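Local coordinates for succinyl-CoA ligase (ADP-forming) subunit alpha (Methanosaeta concilii, PDB 6HXI), which binds coenzyme A and joins, in a single chain, a CoA-ligase family region to a C-terminal region of the citrate synthase family, at residues 183-186 with 187-191; 211-214 with 215-219; 342-346 with 347-351; 372-375 with 376-380; 500-503 with 504-508. One frame throughout, in Å; residues are numbered along the deposited sequence.

All five contacts are local, each spanning one or two turns, but their surroundings differ. Contacts 1 and 2 are buried and lie in the same CoA-ligase family region, on helices 179-192 and 212-221, with centres about 19 Å apart. Both combine apolar packing with polar groups partnered elsewhere; contact 1 also meets the citrate lyase chain. Contact 3 is partly buried, ends helix 340-345 with a glycine and lies at subunit interfaces. Contact 4, partly buried, is a helix start with a water bridge and two close cationic side chains. Contact 5, in the citrate synthase family region, has a buried apolar face and an exposed polar one. Contacts 4 and 5 both touch the fourth subunit.

Contact 1: residues 183-186 with 187-191; sequences NEAF and NIISR
Ala-185 and Ile-189 form the apolar part of this one-turn contact within helix 179-192, with CB of Ala-185 4.2 Å from CD1 of Ile-189. The ethyl branch of Ile-189 starts beside its own backbone N (chi1 -71°) and therefore runs back along the preceding turn, where CD1 lies 3.4 Å from O of Ala-185. In Ile-188 only the first carbon of the ethyl branch comes this close, CG1 lying 3.2 Å from O of Glu-184.

Backbone bonds of the alpha-helical pattern tie the two halves together. N of Ile-189 bonds to O of Ala-185 at 2.9 Å, Ile-188 N reaches Glu-184 O and Ser-190 N reaches Phe-186 O, while the bond from Asn-187 N to Asn-183 O is weak. The hydroxyl of Ser-190 folds back as well, OG donating to O of Asn-187 over 2.9 Å.

On the polar face, Glu-184 and Asn-187 run side by side and point the same way, with OE1 of Glu-184 3.8 Å from OD1 of Asn-187 and the carboxylate and amide planes 73° apart. The carboxylate finds its charge partner in Arg-376 of the citrate lyase chain; ND2 of Asn-183 hydrogen-bonds to O of Ile-342 of that same chain.

Helix 179-192 is the crossover of a beta-alpha-beta unit. Ala-185 and Ile-189 lie against Phe-174 of strand 172-176, and Phe-186 and Ile-189 reach Ile-196 of strand 196-201, with the citrate lyase chain against the Glu-184 and Asn-187 face.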
# COMPACT_ATOMS: atom_id res chain seq x y z
N ASN B 183 -15.61 48.39 -25.56
CA ASN B 183 -14.19 48.14 -25.77
C ASN B 183 -13.69 48.79 -27.04
O ASN B 183 -12.59 49.34 -27.05
CB ASN B 183 -13.84 46.66 -25.69
CG ASN B 183 -12.38 46.40 -25.44
OD1 ASN B 183 -11.65 47.27 -24.96
ND2 ASN B 183 -11.93 45.19 -25.74
N GLU B 184 -14.49 48.75 -28.11
CA GLU B 184 -14.18 49.43 -29.37
C GLU B 184 -14.15 50.95 -29.10
O GLU B 184 -13.24 51.63 -29.57
CB GLU B 184 -15.19 49.07 -30.47
CG GLU B 184 -14.72 49.42 -31.88
CD GLU B 184 -13.50 48.66 -32.36
OE1 GLU B 184 -12.60 49.30 -32.95
OE2 GLU B 184 -13.42 47.44 -32.12
N ALA B 185 -15.12 51.46 -28.30
CA ALA B 185 -15.20 52.89 -27.94
C ALA B 185 -13.97 53.33 -27.16
O ALA B 185 -13.47 54.41 -27.42
CB ALA B 185 -16.46 53.17 -27.14
N PHE B 186 -13.45 52.50 -26.24
CA PHE B 186 -12.22 52.79 -25.49
C PHE B 186 -11.05 53.05 -26.46
O PHE B 186 -10.31 54.03 -26.28
CB PHE B 186 -11.90 51.66 -24.49
CG PHE B 186 -12.79 51.62 -23.26
CD1 PHE B 186 -13.60 52.70 -22.92
CD2 PHE B 186 -12.81 50.50 -22.44
CE1 PHE B 186 -14.43 52.66 -21.79
CE2 PHE B 186 -13.63 50.46 -21.30
CZ PHE B 186 -14.41 51.55 -20.97
N ASN B 187 -10.95 52.22 -27.52
CA ASN B 187 -9.95 52.34 -28.58
C ASN B 187 -10.17 53.62 -29.40
O ASN B 187 -9.21 54.36 -29.63
CB ASN B 187 -9.96 51.11 -29.48
CG ASN B 187 -9.07 51.20 -30.70
OD1 ASN B 187 -9.55 51.33 -31.83
ND2 ASN B 187 -7.76 51.11 -30.50
N ILE B 188 -11.43 53.88 -29.84
CA ILE B 188 -11.81 55.05 -30.63
C ILE B 188 -11.39 56.33 -29.87
O ILE B 188 -10.62 57.12 -30.40
CB ILE B 188 -13.34 55.04 -30.96
CG1 ILE B 188 -13.79 53.83 -31.85
CG2 ILE B 188 -13.81 56.37 -31.56
CD1 ILE B 188 -13.34 53.79 -33.30
N ILE B 189 -11.88 56.48 -28.62
CA ILE B 189 -11.68 57.63 -27.72
C ILE B 189 -10.19 57.89 -27.39
O ILE B 189 -9.76 59.05 -27.43
CB ILE B 189 -12.58 57.47 -26.46
CG1 ILE B 189 -14.07 57.69 -26.85
CG2 ILE B 189 -12.16 58.40 -25.32
CD1 ILE B 189 -15.09 56.98 -25.98
N SER B 190 -9.40 56.84 -27.10
CA SER B 190 -7.97 56.98 -26.81
C SER B 190 -7.19 57.55 -28.00
O SER B 190 -6.16 58.21 -27.81
CB SER B 190 -7.36 55.64 -26.42
OG SER B 190 -7.26 54.78 -27.54
N ARG B 191 -7.67 57.28 -29.22
CA ARG B 191 -7.04 57.73 -30.47
C ARG B 191 -7.46 59.16 -30.86
O ARG B 191 -6.80 59.80 -31.68
CB ARG B 191 -7.37 56.76 -31.61
CG ARG B 191 -6.65 55.43 -31.55
CD ARG B 191 -7.01 54.61 -32.76
NE ARG B 191 -6.26 53.35 -32.80
CZ ARG B 191 -6.31 52.48 -33.80
NH1 ARG B 191 -5.60 51.36 -33.74
NH2 ARG B 191 -7.07 52.72 -34.86

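Contact 2: residues 211-214 with 215-219; sequences NMLD and HILRY
Leu-213 overlaps Leu-217 one turn further along helix 212-221, the two side chains meeting at a slant with CD1 of Leu-213 3.8 Å from CG of Leu-217. CG of Leu-213 points opposite its backbone N (chi1 -175°), which swings the isobutyl group forward onto its neighbour. The backbone beneath is helical: Leu-217 N bonds to Leu-213 O at 2.8 Å and Ile-216 N to Met-212 O at 3.0 Å.

The His-215 ring lies on another side of the helix. Its CD2 is 3.4 Å from O of Asn-211, approaching obliquely, and CB of Asp-214 sits over one ring face. NH2 of Arg-218 donates to ND1 of His-215 over 3.2 Å in an almost straight bond (167°) lying in the planes of both groups. Arg-218 NH1 is held by O of Tyr-6 and by a salt bridge with Glu-198, while Arg-129 forms one with OD2 of Asp-214. Met-212 and Ile-216 pack between strand 172-176 and helix 239-247.

Because ND1 accepts the arginine N-H, a neutral His-215 would probably carry its proton on NE2, the atom hydrogen-bonded to Ser-210 OG; hydrogen bonds at both ring nitrogens should restrict rotation of the imidazole.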
# COMPACT_ATOMS: atom_id res chain seq x y z
N ASN B 211 -30.03 53.17 -15.93
CA ASN B 211 -30.18 53.76 -17.25
C ASN B 211 -28.93 54.56 -17.58
O ASN B 211 -28.12 54.84 -16.69
CB ASN B 211 -31.44 54.64 -17.29
CG ASN B 211 -32.70 53.79 -17.27
OD1 ASN B 211 -33.34 53.60 -16.23
ND2 ASN B 211 -33.02 53.16 -18.40
N MET B 212 -28.74 54.90 -18.86
CA MET B 212 -27.57 55.67 -19.27
C MET B 212 -27.48 57.00 -18.54
O MET B 212 -26.38 57.40 -18.13
CB MET B 212 -27.55 55.90 -20.78
CG MET B 212 -27.14 54.69 -21.59
SD MET B 212 -27.28 55.09 -23.35
CE MET B 212 -26.61 53.75 -24.01
N LEU B 213 -28.64 57.69 -18.35
CA LEU B 213 -28.70 59.00 -17.68
C LEU B 213 -28.14 58.98 -16.27
O LEU B 213 -27.48 59.95 -15.89
CB LEU B 213 -30.11 59.64 -17.71
CG LEU B 213 -30.21 61.07 -17.13
CD1 LEU B 213 -29.37 62.08 -17.94
CD2 LEU B 213 -31.66 61.51 -17.01
N ASP B 214 -28.35 57.89 -15.50
CA ASP B 214 -27.83 57.75 -14.13
C ASP B 214 -26.33 58.04 -14.13
O ASP B 214 -25.87 58.92 -13.39
CB ASP B 214 -28.12 56.34 -13.57
CG ASP B 214 -29.57 55.89 -13.59
OD1 ASP B 214 -30.43 56.65 -14.11
OD2 ASP B 214 -29.86 54.77 -13.10
N HIS B 215 -25.59 57.34 -15.04
CA HIS B 215 -24.15 57.47 -15.24
C HIS B 215 -23.78 58.80 -15.84
O HIS B 215 -22.83 59.40 -15.35
CB HIS B 215 -23.57 56.29 -16.02
CG HIS B 215 -23.98 54.96 -15.43
ND1 HIS B 215 -23.40 54.48 -14.27
CD2 HIS B 215 -24.95 54.11 -15.82
CE1 HIS B 215 -24.02 53.35 -13.99
NE2 HIS B 215 -24.95 53.07 -14.90
N ILE B 216 -24.56 59.33 -16.83
CA ILE B 216 -24.30 60.63 -17.45
C ILE B 216 -24.36 61.76 -16.41
O ILE B 216 -23.52 62.67 -16.43
CB ILE B 216 -25.18 60.91 -18.71
CG1 ILE B 216 -24.78 59.98 -19.87
CG2 ILE B 216 -25.08 62.39 -19.16
CD1 ILE B 216 -25.66 60.00 -21.13
N LEU B 217 -25.33 61.65 -15.46
CA LEU B 217 -25.50 62.63 -14.37
C LEU B 217 -24.34 62.61 -13.40
O LEU B 217 -23.99 63.66 -12.88
CB LEU B 217 -26.84 62.47 -13.64
CG LEU B 217 -28.09 62.86 -14.41
CD1 LEU B 217 -29.33 62.63 -13.57
CD2 LEU B 217 -28.03 64.30 -14.89
N ARG B 218 -23.73 61.43 -13.17
CA ARG B 218 -22.54 61.31 -12.33
C ARG B 218 -21.35 61.99 -13.02
O ARG B 218 -20.55 62.64 -12.35
CB ARG B 218 -22.17 59.85 -12.07
CG ARG B 218 -23.05 59.10 -11.08
CD ARG B 218 -22.44 57.76 -10.71
NE ARG B 218 -22.13 56.91 -11.87
CZ ARG B 218 -20.92 56.78 -12.41
NH1 ARG B 218 -19.89 57.45 -11.92
NH2 ARG B 218 -20.74 55.99 -13.46
N TYR B 219 -21.21 61.83 -14.36
CA TYR B 219 -20.12 62.45 -15.12
C TYR B 219 -20.23 63.97 -15.09
O TYR B 219 -19.20 64.65 -15.10
CB TYR B 219 -20.11 61.96 -16.58
CG TYR B 219 -20.03 60.46 -16.78
CD1 TYR B 219 -19.46 59.63 -15.81
CD2 TYR B 219 -20.48 59.88 -17.96
CE1 TYR B 219 -19.38 58.26 -16.00
CE2 TYR B 219 -20.39 58.50 -18.16
CZ TYR B 219 -19.82 57.70 -17.19
OH TYR B 219 -19.73 56.34 -17.39

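Contact 3: residues 342-346 with 347-351; sequences KALAT and GDIRK
Gly-347 leaves the helical range with a positive phi (74°), folding the chain back over the last turn of helix 340-345, while Ile-349 holds CG1 between its backbone N and carbonyl carbon (chi1 65°), which lays the ethyl branch over Ala-343 and Leu-344. The glycine turn, with its bonds back into the last turn, is a Schellman motif. N of Gly-347 bonds to O of Leu-344 over 3.1 Å, and N of Asp-348 reaches O of Ala-343 at 2.8 Å in a weak, bent bond. The same Ala-343 oxygen is also bonded by Ile-349 N at 3.3 Å.

Apolar contacts back the turn. CG1 of Ile-349 is 3.9 Å from CB of Ala-343 and 4.0 Å from CD1 of Leu-344, whose side chain crosses the isoleucine at about a right angle. The tip of Leu-344 also rests near CB of Lys-351. The Thr-346 hydroxyl turns back to the helix, OG1 donating to O of Lys-342 over 3.0 Å, an oxygen that also takes the backbone N of Thr-346. CB of Asp-348 packs 3.6 Å from this OG1.

The strand that follows pairs in parallel with a strand of the second subunit, where Arg-350 forms salt bridges with Asp-339 and Asp-30 of that subunit and Lys-351 makes a cation-pi contact with its Tyr-340.

Chemically, the helix end is capped by its own chain. The bonds from Gly-347 N and Ile-349 N come from above the carbonyl planes, away from the lone pairs, so these two bonds are off-axis, unlike those of a continuing helix.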
# COMPACT_ATOMS: atom_id res chain seq x y z
N LYS B 342 -0.26 30.86 -23.19
CA LYS B 342 -0.39 31.61 -24.44
C LYS B 342 0.85 31.39 -25.32
O LYS B 342 0.73 31.03 -26.50
CB LYS B 342 -0.60 33.11 -24.16
CG LYS B 342 -0.79 33.96 -25.40
CD LYS B 342 -0.78 35.44 -25.06
CE LYS B 342 -0.63 36.32 -26.28
NZ LYS B 342 -0.10 37.65 -25.89
N ALA B 343 2.05 31.53 -24.71
CA ALA B 343 3.35 31.30 -25.35
C ALA B 343 3.44 29.88 -25.93
O ALA B 343 3.90 29.70 -27.06
CB ALA B 343 4.46 31.52 -24.32
N LEU B 344 2.94 28.88 -25.18
CA LEU B 344 2.96 27.51 -25.66
C LEU B 344 1.94 27.28 -26.79
O LEU B 344 2.30 26.68 -27.81
CB LEU B 344 2.77 26.52 -24.51
CG LEU B 344 3.15 25.04 -24.81
CD1 LEU B 344 4.63 24.88 -25.19
CD2 LEU B 344 2.85 24.15 -23.62
N ALA B 345 0.68 27.77 -26.64
CA ALA B 345 -0.40 27.62 -27.63
C ALA B 345 -0.07 28.26 -28.97
O ALA B 345 -0.41 27.70 -30.02
CB ALA B 345 -1.71 28.16 -27.09
N THR B 346 0.62 29.41 -28.95
CA THR B 346 1.01 30.13 -30.16
C THR B 346 2.28 29.55 -30.80
O THR B 346 2.66 29.97 -31.88
CB THR B 346 1.17 31.64 -29.87
OG1 THR B 346 2.24 31.84 -28.94
CG2 THR B 346 -0.11 32.30 -29.37
N GLY B 347 2.94 28.63 -30.12
CA GLY B 347 4.19 28.08 -30.61
C GLY B 347 5.36 29.05 -30.45
O GLY B 347 6.39 28.90 -31.11
N ASP B 348 5.21 30.05 -29.56
CA ASP B 348 6.27 31.02 -29.27
C ASP B 348 7.41 30.26 -28.59
O ASP B 348 8.57 30.51 -28.87
CB ASP B 348 5.73 32.12 -28.34
CG ASP B 348 6.61 33.37 -28.22
OD1 ASP B 348 6.62 34.18 -29.19
OD2 ASP B 348 7.21 33.58 -27.14
N ILE B 349 7.06 29.27 -27.74
CA ILE B 349 8.02 28.45 -27.02
C ILE B 349 7.81 26.97 -27.33
O ILE B 349 6.75 26.58 -27.83
CB ILE B 349 8.00 28.72 -25.46
CG1 ILE B 349 6.63 28.30 -24.81
CG2 ILE B 349 8.35 30.17 -25.14
CD1 ILE B 349 6.67 27.85 -23.35
N ARG B 350 8.81 26.15 -26.99
CA ARG B 350 8.74 24.70 -27.10
C ARG B 350 9.06 24.16 -25.73
O ARG B 350 9.94 24.70 -25.07
CB ARG B 350 9.65 24.09 -28.19
CG ARG B 350 11.15 24.22 -27.96
CD ARG B 350 11.94 23.56 -29.07
NE ARG B 350 13.36 23.63 -28.78
CZ ARG B 350 14.35 23.24 -29.57
NH1 ARG B 350 15.60 23.33 -29.18
NH2 ARG B 350 14.09 22.74 -30.78
N LYS B 351 8.31 23.16 -25.25
CA LYS B 351 8.56 22.62 -23.92
C LYS B 351 8.75 21.11 -23.97
O LYS B 351 7.87 20.41 -24.45
CB LYS B 351 7.43 23.00 -22.94
CG LYS B 351 7.75 22.63 -21.46
CD LYS B 351 6.60 22.98 -20.55
CE LYS B 351 6.74 22.53 -19.12
NZ LYS B 351 6.91 21.06 -19.00

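Contact 4: residues 372-375 with 376-380; sequences KKLS and DVLDR
Lys-372 and Arg-380 meet at about a right angle, the lysine reaching over the guanidinium so that NZ of Lys-372 lies 3.5 Å above its plane, offset toward the rim and nearest to NE. The two cationic groups lie close together beside Glu-396, which forms a salt bridge with NH1 of Arg-380 and touches the Lys-372 side chain; this negative charge probably offsets theirs. OD2 of Asp-376 is 5.1 Å from NZ of Lys-372. Further back, CG of Lys-372 passes at a slant 4.0 Å from CG2 of Val-377.

Lys-373 holds the N-cap position of helix 374-379, where the last strand of a small antiparallel sheet runs directly into the helix. Its O takes the N of Val-377 and, weakly, that of Asp-376. Its side chain runs alongside that of Asp-376, with CD of Lys-373 3.8 Å from OD2 of Asp-376. A single water accepts from N of Lys-373 at 2.9 Å and donates to OD2 of Asp-376 at 2.7 Å, joining the carboxylate to the backbone at the N-cap.

On another face Leu-374 leans across Leu-378, CD1 to CD1 at 3.8 Å. With chi1 of Leu-374 at 178°, its CG is trans to N and lies beside the carbonyl carbon, on the side of the next turn. Both leucines also pack on the fourth subunit, Leu-374 on its Arg-501 and Leu-378 on its Gln-410.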
# COMPACT_ATOMS: atom_id res chain seq x y z
N LYS B 372 -5.24 1.66 -30.55
CA LYS B 372 -6.54 1.16 -31.06
C LYS B 372 -7.68 1.92 -30.30
O LYS B 372 -7.64 2.02 -29.07
CB LYS B 372 -6.60 -0.37 -30.79
CG LYS B 372 -7.64 -1.13 -31.54
CD LYS B 372 -7.24 -2.59 -31.70
CE LYS B 372 -8.29 -3.35 -32.48
NZ LYS B 372 -8.35 -2.94 -33.92
N LYS B 373 -8.64 2.48 -31.03
CA LYS B 373 -9.78 3.19 -30.40
C LYS B 373 -10.56 2.23 -29.45
O LYS B 373 -10.81 1.08 -29.81
CB LYS B 373 -10.76 3.72 -31.46
CG LYS B 373 -10.23 4.84 -32.36
CD LYS B 373 -11.09 4.86 -33.64
CE LYS B 373 -10.90 6.14 -34.42
NZ LYS B 373 -11.39 7.35 -33.68
N LEU B 374 -10.96 2.71 -28.28
CA LEU B 374 -11.71 1.91 -27.32
C LEU B 374 -12.98 1.30 -27.93
O LEU B 374 -13.26 0.12 -27.68
CB LEU B 374 -11.99 2.68 -26.02
CG LEU B 374 -12.82 2.01 -24.89
CD1 LEU B 374 -12.23 0.64 -24.44
CD2 LEU B 374 -12.94 2.92 -23.71
N SER B 375 -13.71 2.06 -28.77
CA SER B 375 -14.94 1.58 -29.43
C SER B 375 -14.63 0.41 -30.32
O SER B 375 -15.43 -0.50 -30.35
CB SER B 375 -15.64 2.70 -30.20
OG SER B 375 -14.82 3.23 -31.23
N ASP B 376 -13.45 0.39 -30.99
CA ASP B 376 -13.00 -0.75 -31.80
C ASP B 376 -12.65 -1.97 -30.94
O ASP B 376 -12.93 -3.09 -31.33
CB ASP B 376 -11.84 -0.35 -32.72
CG ASP B 376 -12.23 0.57 -33.87
OD1 ASP B 376 -13.46 0.72 -34.15
OD2 ASP B 376 -11.32 1.13 -34.50
N VAL B 377 -12.05 -1.77 -29.74
CA VAL B 377 -11.70 -2.84 -28.80
C VAL B 377 -12.98 -3.59 -28.36
O VAL B 377 -13.06 -4.83 -28.42
CB VAL B 377 -10.93 -2.25 -27.60
CG1 VAL B 377 -10.69 -3.31 -26.53
CG2 VAL B 377 -9.60 -1.63 -28.04
N LEU B 378 -14.02 -2.80 -28.03
CA LEU B 378 -15.30 -3.32 -27.56
C LEU B 378 -16.20 -3.81 -28.66
O LEU B 378 -16.81 -4.87 -28.50
CB LEU B 378 -16.00 -2.28 -26.69
CG LEU B 378 -15.21 -1.82 -25.47
CD1 LEU B 378 -15.78 -0.56 -24.95
CD2 LEU B 378 -15.25 -2.87 -24.44
N ASP B 379 -16.21 -3.11 -29.84
CA ASP B 379 -17.02 -3.62 -30.95
C ASP B 379 -16.48 -4.95 -31.43
O ASP B 379 -17.27 -5.78 -31.87
CB ASP B 379 -17.10 -2.62 -32.13
CG ASP B 379 -17.90 -1.37 -31.89
OD1 ASP B 379 -18.61 -1.30 -30.84
OD2 ASP B 379 -17.80 -0.42 -32.72
N ARG B 380 -15.15 -5.20 -31.30
CA ARG B 380 -14.53 -6.45 -31.74
C ARG B 380 -14.54 -7.53 -30.69
O ARG B 380 -14.03 -8.63 -30.93
CB ARG B 380 -13.12 -6.22 -32.30
CG ARG B 380 -13.18 -5.60 -33.72
CD ARG B 380 -11.96 -4.73 -34.03
NE ARG B 380 -10.75 -5.51 -34.29
CZ ARG B 380 -10.19 -5.64 -35.50
NH1 ARG B 380 -9.08 -6.35 -35.65
NH2 ARG B 380 -10.73 -5.03 -36.55
O HOH W 1 -8.72 1.59 -33.83

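Contact 5: residues 500-503 with 504-508; sequences KRVQ and LLISY
Ile-506 packs back on Val-502 one turn earlier in helix 500-512, part of the all-helical region with citrate synthase family sequence. From the backbone outward, CB of Ile-506 lies 3.5 Å from O of Val-502, the oxygen that also takes the Ile-506 N-H in a bond of 2.9 Å. With CG1 beside the backbone N (chi1 -73°), it too lies 3.5 Å from O of Val-502. The methyl CG2 leaves on the other branch and meets the Gln-503 amide, 4.0 Å from its NE2. At the tip, CD1 of Ile-506 touches CG1 of Val-502 at 3.9 Å, the two side chains running alongside each other in one direction.

This apolar face turns inward, Val-502 and Ile-506 lying against helix 540-555 and Ile-506 also against Leu-519 and Leu-523. On a different face Leu-504 bends back over Lys-500, its CD1 3.2 Å from O of Lys-500, and packs on Leu-378 of the fourth subunit.

Ser-507 bonds twice to one carbonyl on the exposed side: its N at 2.8 Å and its OG at 2.7 Å both donate to O of Gln-503, approaching from opposite faces of the carbonyl plane.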
# COMPACT_ATOMS: atom_id res chain seq x y z
N LYS B 500 -7.25 -29.85 -10.01
CA LYS B 500 -8.12 -29.50 -11.13
C LYS B 500 -7.68 -28.21 -11.86
O LYS B 500 -7.75 -28.18 -13.09
CB LYS B 500 -9.60 -29.42 -10.71
CG LYS B 500 -10.53 -30.09 -11.73
CD LYS B 500 -10.65 -31.61 -11.53
CE LYS B 500 -12.04 -32.09 -11.89
NZ LYS B 500 -12.42 -33.32 -11.14
N ARG B 501 -7.18 -27.20 -11.11
CA ARG B 501 -6.71 -25.91 -11.63
C ARG B 501 -5.66 -26.13 -12.72
O ARG B 501 -5.71 -25.45 -13.75
CB ARG B 501 -6.13 -25.03 -10.52
CG ARG B 501 -7.07 -24.72 -9.35
CD ARG B 501 -6.57 -23.57 -8.47
NE ARG B 501 -5.54 -23.97 -7.49
CZ ARG B 501 -4.72 -23.11 -6.89
NH1 ARG B 501 -4.78 -21.81 -7.16
NH2 ARG B 501 -3.80 -23.55 -6.04
N VAL B 502 -4.74 -27.09 -12.50
CA VAL B 502 -3.63 -27.49 -13.38
C VAL B 502 -4.18 -28.16 -14.58
O VAL B 502 -3.76 -27.86 -15.69
CB VAL B 502 -2.61 -28.42 -12.65
CG1 VAL B 502 -1.62 -29.07 -13.61
CG2 VAL B 502 -1.88 -27.70 -11.53
N GLN B 503 -5.07 -29.12 -14.37
CA GLN B 503 -5.60 -29.91 -15.47
C GLN B 503 -6.42 -29.08 -16.42
O GLN B 503 -6.29 -29.26 -17.63
CB GLN B 503 -6.34 -31.16 -14.97
CG GLN B 503 -6.39 -32.34 -15.97
CD GLN B 503 -5.08 -32.65 -16.69
OE1 GLN B 503 -4.11 -33.17 -16.10
NE2 GLN B 503 -5.05 -32.35 -17.99
N LEU B 504 -7.20 -28.13 -15.89
CA LEU B 504 -7.98 -27.19 -16.69
C LEU B 504 -7.06 -26.36 -17.62
O LEU B 504 -7.34 -26.23 -18.79
CB LEU B 504 -8.82 -26.28 -15.78
CG LEU B 504 -10.08 -26.95 -15.20
CD1 LEU B 504 -10.36 -26.49 -13.74
CD2 LEU B 504 -11.30 -26.73 -16.11
N LEU B 505 -5.91 -25.88 -17.08
CA LEU B 505 -4.90 -25.09 -17.79
C LEU B 505 -4.16 -25.88 -18.83
O LEU B 505 -4.06 -25.45 -19.98
CB LEU B 505 -3.92 -24.43 -16.81
CG LEU B 505 -4.43 -23.29 -15.96
CD1 LEU B 505 -3.50 -23.03 -14.82
CD2 LEU B 505 -4.64 -22.01 -16.78
N ILE B 506 -3.69 -27.06 -18.47
CA ILE B 506 -3.00 -27.95 -19.39
C ILE B 506 -3.93 -28.48 -20.49
O ILE B 506 -3.49 -28.58 -21.66
CB ILE B 506 -2.34 -29.11 -18.62
CG1 ILE B 506 -1.09 -28.62 -17.86
CG2 ILE B 506 -2.05 -30.30 -19.55
CD1 ILE B 506 -0.23 -29.81 -17.19
N SER B 507 -5.18 -28.87 -20.15
CA SER B 507 -6.08 -29.41 -21.19
C SER B 507 -6.38 -28.32 -22.26
O SER B 507 -6.24 -28.57 -23.46
CB SER B 507 -7.33 -30.07 -20.60
OG SER B 507 -8.03 -29.23 -19.70
N TYR B 508 -6.63 -27.10 -21.82
CA TYR B 508 -6.82 -25.98 -22.73
C TYR B 508 -5.60 -25.72 -23.67
O TYR B 508 -5.79 -25.52 -24.86
CB TYR B 508 -7.21 -24.71 -21.93
CG TYR B 508 -7.48 -23.51 -22.82
CD1 TYR B 508 -8.75 -23.30 -23.37
CD2 TYR B 508 -6.45 -22.69 -23.25
CE1 TYR B 508 -8.98 -22.28 -24.29
CE2 TYR B 508 -6.67 -21.65 -24.17
CZ TYR B 508 -7.94 -21.43 -24.65
OH TYR B 508 -8.17 -20.43 -25.55